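Local coordinates for Alr3699 protein (Nostoc sp., PDB 4XSO) that is a two-domain protein of the GT-B glycosyltransferase clan, its exact role not defined, built from two Rossmann-like halves around parallel sheets, at residues P31-A36 / Q52-V57; D128-E133 / T163-A168; S192-L197 / L279-D284. All coordinates share one frame; numbering follows the deposited sequence.

Contact 1 of 3, residues P31-A36 / Q52-V57; sequences PYRDRA and QHHIPV
Arg33 reaches across to the turn at His53, His54 and Ile55, while Ala36 meets Pro56 beside the sheet. The closer-packed part lies on the sheet side. Pro56 lies against two backbone carbonyl oxygens: its CG is 3.3 Å from Ala36 O, and its CD is 3.5 Å from Arg33 O. Ile55 lies next to it, with its CG1 4.0 Å from Arg33 CB. Ile55 also packs on Leu50 and Val38, and Pro56 shares a backbone hydrogen bond with Val38, so this side is tied to strand 36-40.

The outer side is looser. With chi1 at 79°, CG is tucked between the two backbone arms of Arg33, and the chain then runs extended to NE. This carries the guanidinium alongside His54. His54 CB lies over the middle of one face of the guanidinium. The two planes stand 77° apart, and Arg33 NH2 comes to the edge of the imidazole. Arg33 NH2 also gives a weak, bent hydrogen bond to His53 O, 2.7 Å long with an angle of 120° at the hydrogen. His54 is exposed and has positive phi; it is the C-prime residue of a Schellman motif that ends helix 45-52. His53 ND1 bonds back to Leu49 O. A cation at the carbonyl end of a helix is probably favourable; the hydrogen bond itself is weak, so most of the gain would be electrostatic.

Contact 2 of 3, residues D128-E133 / T163-A168; sequences DILSPE and TAFIQA
Leu130 and Ala164 bring the two backbones closest, their CA atoms 5.5 Å apart. Ala164 presents only a methyl group, so the loop can lie near the helix. Its CB touches Ile129 CG2 at 3.7 Å and lies 3.8 Å from Leu130 N.

The larger side chains each touch with one branch or edge. In Ile129, CG1 lies beside the backbone N, and CG2 takes the place opposite that N (chi1 -68°); CG2 is the branch that meets Ala164. Leu130 makes its contact with Phe165 through CD1. Phe165 has its CG opposite its own backbone N (chi1 169°). The side chains of Leu130 and Phe165 run side by side in the same direction. Leu130 CD1 meets the ring at its edge, near the ring plane, 3.8 Å from Phe165 CD1. Farther along the helix, the methyl of Ala168 comes only loosely up to Leu130 O.

A water links the two backbones. It donates to Leu130 O at 2.7 Å and also to Ala164 O, where the modelled distance is unusually short and its exact length doubtful. Leu140 of helix 137-150 packs on Leu130, while Ala147 and Asn148 pack on Phe165. Ile129 also touches Pro295, from the other half of the chain.

Leu130 is the centre of an inverse gamma turn. Next to it, Ser131 OG accepts from Glu133 N at 2.9 Å and forms an ST turn. The loop follows strand 122-126 of a Rossmann-like domain and lies where the two halves of the GT-B fold meet.

Contact 3 of 3, residues S192-L197 / L279-D284; sequences SDISKL and LMAACD
Ile194 and Leu197, one helical turn apart, pack against helix 276-282 in the C-terminal Rossmann-like domain of the GT-B fold, of the glycosyl transferases group 1 family. The two residues are the bumps on this face of helix 191-201. The small side chains of Ala281 and Ala282 let the helices come close, with the CA atoms of Ile194 and Ala282 5.1 Å apart.

Ile194 straddles the two alanines. Its CG1 and CD1 press on the methyl of Ala281, the closest pair being CG1 to CB at 3.7 Å. Its CG2 rests over the backbone, 3.8 Å from Ala281 O and 4.0 Å from Ala282 CA. Leu197 fills the hollow between Leu279 and Ala282. Its CG stands opposite the backbone N (chi1 -178°), which carries CD2 over to the second helix. Leu279 directs its CB away from helix 191-201, yet its CD2 reaches Leu197.

Polar bonds flank this apolar patch: Arg198 NH1 bonds to Ala282 O and makes a salt bridge with Asp284 OD2. Strand 207-212 backs the second helix through Phe212, which packs on Leu279 and Met280. One methyl of Leu197, CD2, lies 4.0 Å from both Leu279 CD2 and Ala282 CB.

In the fold
The three contacts follow one another along the chain and do not touch. Contacts 1 and 2 belong to the N-terminal half, with its seven-stranded parallel sheet, and their centres are 31 Å apart. Contact 1 lies at the loops leading into strands 36-40 and 57-59. Contact 2 joins the loop after strand 122-126 to helix 159-167. In contact 3, helix 276-282 packs on the six-stranded sheet of the other half, and helix 191-201 packs on helix 276-282. Its centre is 34 Å from that of contact 1 and 38 Å from that of contact 2. The halves are interlinked: C-terminal helix 370-382 crosses back to contact 1, as in GT-B proteins, and contact 2 meets Pro295.

Contact 1 of 3, residues P31-A36 / Q52-V57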
loop_
_atom_site.group_PDB
_atom_site.type_symbol
_atom_site.label_atom_id
_atom_site.label_comp_id
_atom_site.label_asym_id
_atom_site.label_seq_id
_atom_site.Cartn_x
_atom_site.Cartn_y
_atom_site.Cartn_z
ATOM N N PRO A 31 -5.240 27.343 10.316
ATOM C CA PRO A 31 -5.273 27.336 11.761
ATOM C C PRO A 31 -4.267 26.362 12.354
ATOM O O PRO A 31 -3.977 26.444 13.571
ATOM C CB PRO A 31 -6.709 26.903 12.107
ATOM C CG PRO A 31 -7.494 27.212 10.898
ATOM C CD PRO A 31 -6.565 27.068 9.737
ATOM N N TYR A 32 -3.754 25.456 11.523
ATOM C CA TYR A 32 -2.899 24.350 12.054
ATOM C C TYR A 32 -1.485 24.481 11.511
ATOM O O TYR A 32 -0.649 23.587 11.697
ATOM C CB TYR A 32 -3.467 22.959 11.645
ATOM C CG TYR A 32 -4.828 22.782 12.178
ATOM C CD1 TYR A 32 -5.010 22.437 13.529
ATOM C CD2 TYR A 32 -5.945 22.912 11.355
ATOM C CE1 TYR A 32 -6.275 22.300 14.090
ATOM C CE2 TYR A 32 -7.223 22.758 11.883
ATOM C CZ TYR A 32 -7.387 22.453 13.245
ATOM O OH TYR A 32 -8.646 22.387 13.785
ATOM N N ARG A 33 -1.192 25.615 10.878
ATOM C CA ARG A 33 -0.010 25.702 10.142
ATOM C C ARG A 33 1.279 25.643 10.992
ATOM O O ARG A 33 2.316 25.424 10.400
ATOM C CB ARG A 33 -0.018 26.876 9.152
ATOM C CG ARG A 33 0.268 28.199 9.763
ATOM C CD ARG A 33 0.192 29.256 8.708
ATOM N NE ARG A 33 0.611 30.511 9.292
ATOM C CZ ARG A 33 0.477 31.693 8.706
ATOM N NH1 ARG A 33 0.924 32.771 9.330
ATOM N NH2 ARG A 33 -0.076 31.810 7.498
ATOM N N ASP A 34 1.225 25.821 12.316
ATOM C CA ASP A 34 2.411 25.605 13.159
ATOM C C ASP A 34 2.569 24.129 13.577
ATOM O O ASP A 34 3.532 23.740 14.222
ATOM C CB ASP A 34 2.319 26.437 14.405
ATOM C CG ASP A 34 0.962 26.261 15.122
ATOM O OD1 ASP A 34 -0.088 25.790 14.528
ATOM O OD2 ASP A 34 0.962 26.546 16.294
ATOM N N ARG A 35 1.620 23.300 13.200
ATOM C CA ARG A 35 1.650 21.905 13.606
ATOM C C ARG A 35 1.051 21.010 12.497
ATOM O O ARG A 35 0.320 20.023 12.760
ATOM C CB ARG A 35 0.906 21.736 14.953
ATOM C CG ARG A 35 -0.580 22.141 14.936
ATOM C CD ARG A 35 -1.109 22.277 16.360
ATOM N NE ARG A 35 -2.423 22.902 16.546
ATOM C CZ ARG A 35 -3.585 22.311 16.804
ATOM N NH1 ARG A 35 -3.754 21.008 16.882
ATOM N NH2 ARG A 35 -4.628 23.048 16.945
ATOM N N ALA A 36 1.319 21.373 11.268
ATOM C CA ALA A 36 0.863 20.579 10.142
ATOM C C ALA A 36 1.842 20.564 9.018
ATOM O O ALA A 36 2.755 21.358 9.023
ATOM C CB ALA A 36 -0.489 21.076 9.689
ATOM N N GLN A 52 3.258 30.491 -0.015
ATOM C CA GLN A 52 2.822 31.887 0.145
ATOM C C GLN A 52 1.990 32.079 1.401
ATOM O O GLN A 52 1.874 33.181 1.906
ATOM C CB GLN A 52 1.992 32.345 -1.065
ATOM C CG GLN A 52 2.799 32.343 -2.396
ATOM C CD GLN A 52 1.997 32.857 -3.585
ATOM O OE1 GLN A 52 0.783 33.031 -3.486
ATOM N NE2 GLN A 52 2.678 33.087 -4.723
ATOM N N HIS A 53 1.340 31.021 1.862
ATOM C CA HIS A 53 0.514 31.110 3.052
ATOM C C HIS A 53 1.222 30.548 4.285
ATOM O O HIS A 53 0.580 30.357 5.283
ATOM C CB HIS A 53 -0.825 30.387 2.816
ATOM C CG HIS A 53 -1.807 31.166 1.988
ATOM N ND1 HIS A 53 -1.930 31.003 0.619
ATOM C CD2 HIS A 53 -2.735 32.088 2.344
ATOM C CE1 HIS A 53 -2.898 31.782 0.170
ATOM N NE2 HIS A 53 -3.393 32.461 1.194
ATOM N N HIS A 54 2.535 30.308 4.217
ATOM C CA HIS A 54 3.339 29.755 5.319
ATOM C C HIS A 54 2.888 28.348 5.785
ATOM O O HIS A 54 3.118 27.957 6.935
ATOM C CB HIS A 54 3.499 30.737 6.514
ATOM C CG HIS A 54 3.938 32.103 6.093
ATOM N ND1 HIS A 54 5.227 32.372 5.688
ATOM C CD2 HIS A 54 3.238 33.253 5.925
ATOM C CE1 HIS A 54 5.308 33.624 5.285
ATOM N NE2 HIS A 54 4.114 34.183 5.426
ATOM N N ILE A 55 2.316 27.576 4.862
ATOM C CA ILE A 55 1.879 26.245 5.201
ATOM C C ILE A 55 2.967 25.303 4.747
ATOM O O ILE A 55 3.256 25.218 3.576
ATOM C CB ILE A 55 0.536 25.916 4.590
ATOM C CG1 ILE A 55 -0.501 26.844 5.142
ATOM C CG2 ILE A 55 0.066 24.487 4.963
ATOM C CD1 ILE A 55 -1.782 26.782 4.368
ATOM N N PRO A 56 3.517 24.512 5.693
ATOM C CA PRO A 56 4.566 23.627 5.282
ATOM C C PRO A 56 4.038 22.655 4.226
ATOM O O PRO A 56 2.911 22.133 4.358
ATOM C CB PRO A 56 4.984 22.922 6.547
ATOM C CG PRO A 56 4.528 23.803 7.665
ATOM C CD PRO A 56 3.257 24.458 7.138
ATOM N N VAL A 57 4.881 22.385 3.241
ATOM C CA VAL A 57 4.474 21.535 2.104
ATOM C C VAL A 57 5.650 20.711 1.684
ATOM O O VAL A 57 6.795 21.164 1.757
ATOM C CB VAL A 57 3.809 22.299 0.925
ATOM C CG1 VAL A 57 4.735 23.326 0.381
ATOM C CG2 VAL A 57 3.437 21.334 -0.215
#

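Contact 2 of 3, residues D128-E133 / T163-A168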
loop_
_atom_site.group_PDB
_atom_site.type_symbol
_atom_site.label_atom_id
_atom_site.label_comp_id
_atom_site.label_asym_id
_atom_site.label_seq_id
_atom_site.Cartn_x
_atom_site.Cartn_y
_atom_site.Cartn_z
ATOM N N ASP A 128 -15.670 15.439 -3.587
ATOM C CA ASP A 128 -16.228 15.011 -4.897
ATOM C C ASP A 128 -17.605 14.385 -4.709
ATOM O O ASP A 128 -17.943 13.897 -3.627
ATOM C CB ASP A 128 -15.369 13.939 -5.567
ATOM C CG ASP A 128 -13.888 14.345 -5.732
ATOM O OD1 ASP A 128 -13.645 15.401 -6.317
ATOM O OD2 ASP A 128 -12.993 13.569 -5.324
ATOM N N ILE A 129 -18.381 14.420 -5.775
ATOM C CA ILE A 129 -19.571 13.580 -5.912
ATOM C C ILE A 129 -19.028 12.304 -6.551
ATOM O O ILE A 129 -18.501 12.361 -7.657
ATOM C CB ILE A 129 -20.625 14.260 -6.786
ATOM C CG1 ILE A 129 -21.165 15.491 -6.053
ATOM C CG2 ILE A 129 -21.778 13.294 -7.173
ATOM C CD1 ILE A 129 -22.254 16.191 -6.844
ATOM N N LEU A 130 -19.031 11.218 -5.795
ATOM C CA LEU A 130 -18.506 9.927 -6.203
ATOM C C LEU A 130 -19.458 9.251 -7.213
ATOM O O LEU A 130 -20.089 8.270 -6.916
ATOM C CB LEU A 130 -18.312 9.058 -4.963
ATOM C CG LEU A 130 -17.148 9.585 -4.141
ATOM C CD1 LEU A 130 -17.028 8.890 -2.828
ATOM C CD2 LEU A 130 -15.851 9.454 -4.915
ATOM N N SER A 131 -19.591 9.851 -8.382
ATOM C CA SER A 131 -20.511 9.297 -9.395
ATOM C C SER A 131 -19.782 8.343 -10.351
ATOM O O SER A 131 -18.682 8.629 -10.826
ATOM C CB SER A 131 -21.224 10.423 -10.171
ATOM O OG SER A 131 -21.666 10.013 -11.452
ATOM N N PRO A 132 -20.429 7.209 -10.661
ATOM C CA PRO A 132 -19.887 6.330 -11.693
ATOM C C PRO A 132 -19.863 6.943 -13.092
ATOM O O PRO A 132 -19.325 6.329 -13.988
ATOM C CB PRO A 132 -20.807 5.080 -11.657
ATOM C CG PRO A 132 -21.814 5.310 -10.597
ATOM C CD PRO A 132 -21.733 6.747 -10.153
ATOM N N GLU A 133 -20.429 8.131 -13.286
ATOM C CA GLU A 133 -20.261 8.862 -14.548
ATOM C C GLU A 133 -18.928 9.587 -14.658
ATOM O O GLU A 133 -18.462 9.842 -15.767
ATOM C CB GLU A 133 -21.407 9.837 -14.739
ATOM C CG GLU A 133 -21.354 10.570 -16.072
ATOM C CD GLU A 133 -21.649 9.666 -17.310
ATOM O OE1 GLU A 133 -21.878 8.417 -17.154
ATOM O OE2 GLU A 133 -21.649 10.247 -18.438
ATOM N N THR A 163 -24.491 12.089 0.081
ATOM C CA THR A 163 -25.464 11.101 -0.472
ATOM C C THR A 163 -24.796 10.232 -1.527
ATOM O O THR A 163 -25.014 9.030 -1.562
ATOM C CB THR A 163 -26.677 11.848 -1.102
ATOM O OG1 THR A 163 -26.155 12.930 -1.884
ATOM C CG2 THR A 163 -27.462 12.435 -0.064
ATOM N N ALA A 164 -23.996 10.824 -2.403
ATOM C CA ALA A 164 -23.280 9.997 -3.423
ATOM C C ALA A 164 -22.297 8.961 -2.800
ATOM O O ALA A 164 -22.176 7.839 -3.311
ATOM C CB ALA A 164 -22.559 10.865 -4.432
ATOM N N PHE A 165 -21.630 9.313 -1.677
ATOM C CA PHE A 165 -20.734 8.406 -1.005
ATOM C C PHE A 165 -21.459 7.231 -0.432
ATOM O O PHE A 165 -21.003 6.084 -0.508
ATOM C CB PHE A 165 -20.040 9.170 0.143
ATOM C CG PHE A 165 -19.283 8.292 1.079
ATOM C CD1 PHE A 165 -18.023 7.759 0.708
ATOM C CD2 PHE A 165 -19.752 8.047 2.364
ATOM C CE1 PHE A 165 -17.287 7.022 1.644
ATOM C CE2 PHE A 165 -19.015 7.294 3.284
ATOM C CZ PHE A 165 -17.802 6.776 2.930
ATOM N N ILE A 166 -22.614 7.520 0.163
ATOM C CA ILE A 166 -23.475 6.493 0.690
ATOM C C ILE A 166 -24.034 5.552 -0.417
ATOM O O ILE A 166 -24.086 4.345 -0.223
ATOM C CB ILE A 166 -24.633 7.152 1.444
ATOM C CG1 ILE A 166 -24.131 7.751 2.758
ATOM C CG2 ILE A 166 -25.794 6.160 1.666
ATOM C CD1 ILE A 166 -25.256 8.540 3.503
ATOM N N GLN A 167 -24.479 6.111 -1.535
ATOM C CA GLN A 167 -25.080 5.317 -2.628
ATOM C C GLN A 167 -24.074 4.413 -3.294
ATOM O O GLN A 167 -24.431 3.438 -3.896
ATOM C CB GLN A 167 -25.642 6.269 -3.697
ATOM C CG GLN A 167 -26.939 6.923 -3.240
ATOM C CD GLN A 167 -27.412 8.084 -4.095
ATOM O OE1 GLN A 167 -26.658 8.722 -4.839
ATOM N NE2 GLN A 167 -28.681 8.401 -3.941
ATOM N N ALA A 168 -22.798 4.787 -3.217
ATOM C CA ALA A 168 -21.691 4.010 -3.697
ATOM C C ALA A 168 -21.250 2.955 -2.700
ATOM O O ALA A 168 -20.328 2.255 -2.976
ATOM C CB ALA A 168 -20.515 4.910 -3.995
HETATM O O HOH W 1 -22.467 7.479 -5.814
#

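Contact 3 of 3, residues S192-L197 / L279-D284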
loop_
_atom_site.group_PDB
_atom_site.type_symbol
_atom_site.label_atom_id
_atom_site.label_comp_id
_atom_site.label_asym_id
_atom_site.label_seq_id
_atom_site.Cartn_x
_atom_site.Cartn_y
_atom_site.Cartn_z
ATOM N N SER A 192 -18.665 53.194 -4.450
ATOM C CA SER A 192 -17.804 53.975 -5.323
ATOM C C SER A 192 -16.736 53.149 -6.070
ATOM O O SER A 192 -16.348 53.517 -7.165
ATOM C CB SER A 192 -17.196 55.157 -4.546
ATOM O OG SER A 192 -16.425 54.667 -3.472
ATOM N N ASP A 193 -16.248 52.046 -5.504
ATOM C CA ASP A 193 -15.425 51.098 -6.266
ATOM C C ASP A 193 -16.275 50.397 -7.361
ATOM O O ASP A 193 -15.796 50.206 -8.456
ATOM C CB ASP A 193 -14.790 50.010 -5.367
ATOM C CG ASP A 193 -13.600 50.531 -4.550
ATOM O OD1 ASP A 193 -13.117 51.641 -4.851
ATOM O OD2 ASP A 193 -13.141 49.852 -3.598
ATOM N N ILE A 194 -17.514 50.034 -7.033
ATOM C CA ILE A 194 -18.425 49.411 -7.967
ATOM C C ILE A 194 -18.594 50.329 -9.174
ATOM O O ILE A 194 -18.302 49.941 -10.280
ATOM C CB ILE A 194 -19.801 49.083 -7.344
ATOM C CG1 ILE A 194 -19.675 47.958 -6.308
ATOM C CG2 ILE A 194 -20.822 48.664 -8.414
ATOM C CD1 ILE A 194 -20.928 47.765 -5.450
ATOM N N SER A 195 -18.990 51.571 -8.926
ATOM C CA SER A 195 -19.259 52.535 -10.014
ATOM C C SER A 195 -18.041 52.743 -10.877
ATOM O O SER A 195 -18.145 52.749 -12.098
ATOM C CB SER A 195 -19.778 53.866 -9.451
ATOM O OG SER A 195 -20.032 54.753 -10.541
ATOM N N LYS A 196 -16.859 52.843 -10.273
ATOM C CA LYS A 196 -15.664 53.005 -11.081
ATOM C C LYS A 196 -15.351 51.831 -11.963
ATOM O O LYS A 196 -14.897 51.960 -13.134
ATOM C CB LYS A 196 -14.446 53.319 -10.185
ATOM C CG LYS A 196 -14.423 54.791 -9.745
ATOM C CD LYS A 196 -14.829 55.761 -10.893
ATOM C CE LYS A 196 -14.303 57.190 -10.761
ATOM N NZ LYS A 196 -12.920 57.354 -11.316
ATOM N N LEU A 197 -15.471 50.669 -11.363
ATOM C CA LEU A 197 -15.182 49.460 -12.080
ATOM C C LEU A 197 -16.148 49.272 -13.274
ATOM O O LEU A 197 -15.684 48.909 -14.370
ATOM C CB LEU A 197 -15.186 48.248 -11.112
ATOM C CG LEU A 197 -14.858 46.885 -11.722
ATOM C CD1 LEU A 197 -13.497 46.852 -12.400
ATOM C CD2 LEU A 197 -14.891 45.825 -10.639
ATOM N N LEU A 279 -15.410 42.357 -9.049
ATOM C CA LEU A 279 -16.136 42.076 -10.285
ATOM C C LEU A 279 -17.539 41.655 -10.016
ATOM O O LEU A 279 -18.426 42.160 -10.645
ATOM C CB LEU A 279 -15.403 41.013 -11.101
ATOM C CG LEU A 279 -14.164 41.608 -11.745
ATOM C CD1 LEU A 279 -13.257 40.469 -12.208
ATOM C CD2 LEU A 279 -14.485 42.531 -12.925
ATOM N N MET A 280 -17.733 40.719 -9.070
ATOM C CA MET A 280 -19.097 40.267 -8.672
ATOM C C MET A 280 -19.984 41.463 -8.241
ATOM O O MET A 280 -21.135 41.648 -8.642
ATOM C CB MET A 280 -18.970 39.251 -7.547
ATOM C CG MET A 280 -18.426 37.855 -7.930
ATOM S SD MET A 280 -18.544 36.628 -6.612
ATOM C CE MET A 280 -18.095 35.228 -7.665
ATOM N N ALA A 281 -19.413 42.302 -7.395
ATOM C CA ALA A 281 -20.085 43.482 -6.932
ATOM C C ALA A 281 -20.505 44.358 -8.082
ATOM O O ALA A 281 -21.580 44.960 -8.034
ATOM C CB ALA A 281 -19.216 44.275 -5.959
ATOM N N ALA A 282 -19.706 44.421 -9.134
ATOM C CA ALA A 282 -20.098 45.224 -10.247
ATOM C C ALA A 282 -21.141 44.602 -11.172
ATOM O O ALA A 282 -21.621 45.271 -12.031
ATOM C CB ALA A 282 -18.899 45.627 -11.016
ATOM N N CYS A 283 -21.478 43.335 -10.997
ATOM C CA CYS A 283 -22.550 42.697 -11.789
ATOM C C CYS A 283 -23.886 43.119 -11.202
ATOM O O CYS A 283 -23.953 43.689 -10.087
ATOM C CB CYS A 283 -22.398 41.198 -11.704
ATOM S SG CYS A 283 -20.925 40.683 -12.596
ATOM N N ASP A 284 -24.940 42.878 -11.964
ATOM C CA ASP A 284 -26.299 43.039 -11.496
ATOM C C ASP A 284 -26.863 41.666 -11.193
ATOM O O ASP A 284 -27.756 41.557 -10.421
ATOM C CB ASP A 284 -27.098 43.798 -12.553
ATOM C CG ASP A 284 -26.519 45.207 -12.813
ATOM O OD1 ASP A 284 -26.773 46.019 -11.899
ATOM O OD2 ASP A 284 -25.773 45.489 -13.837
#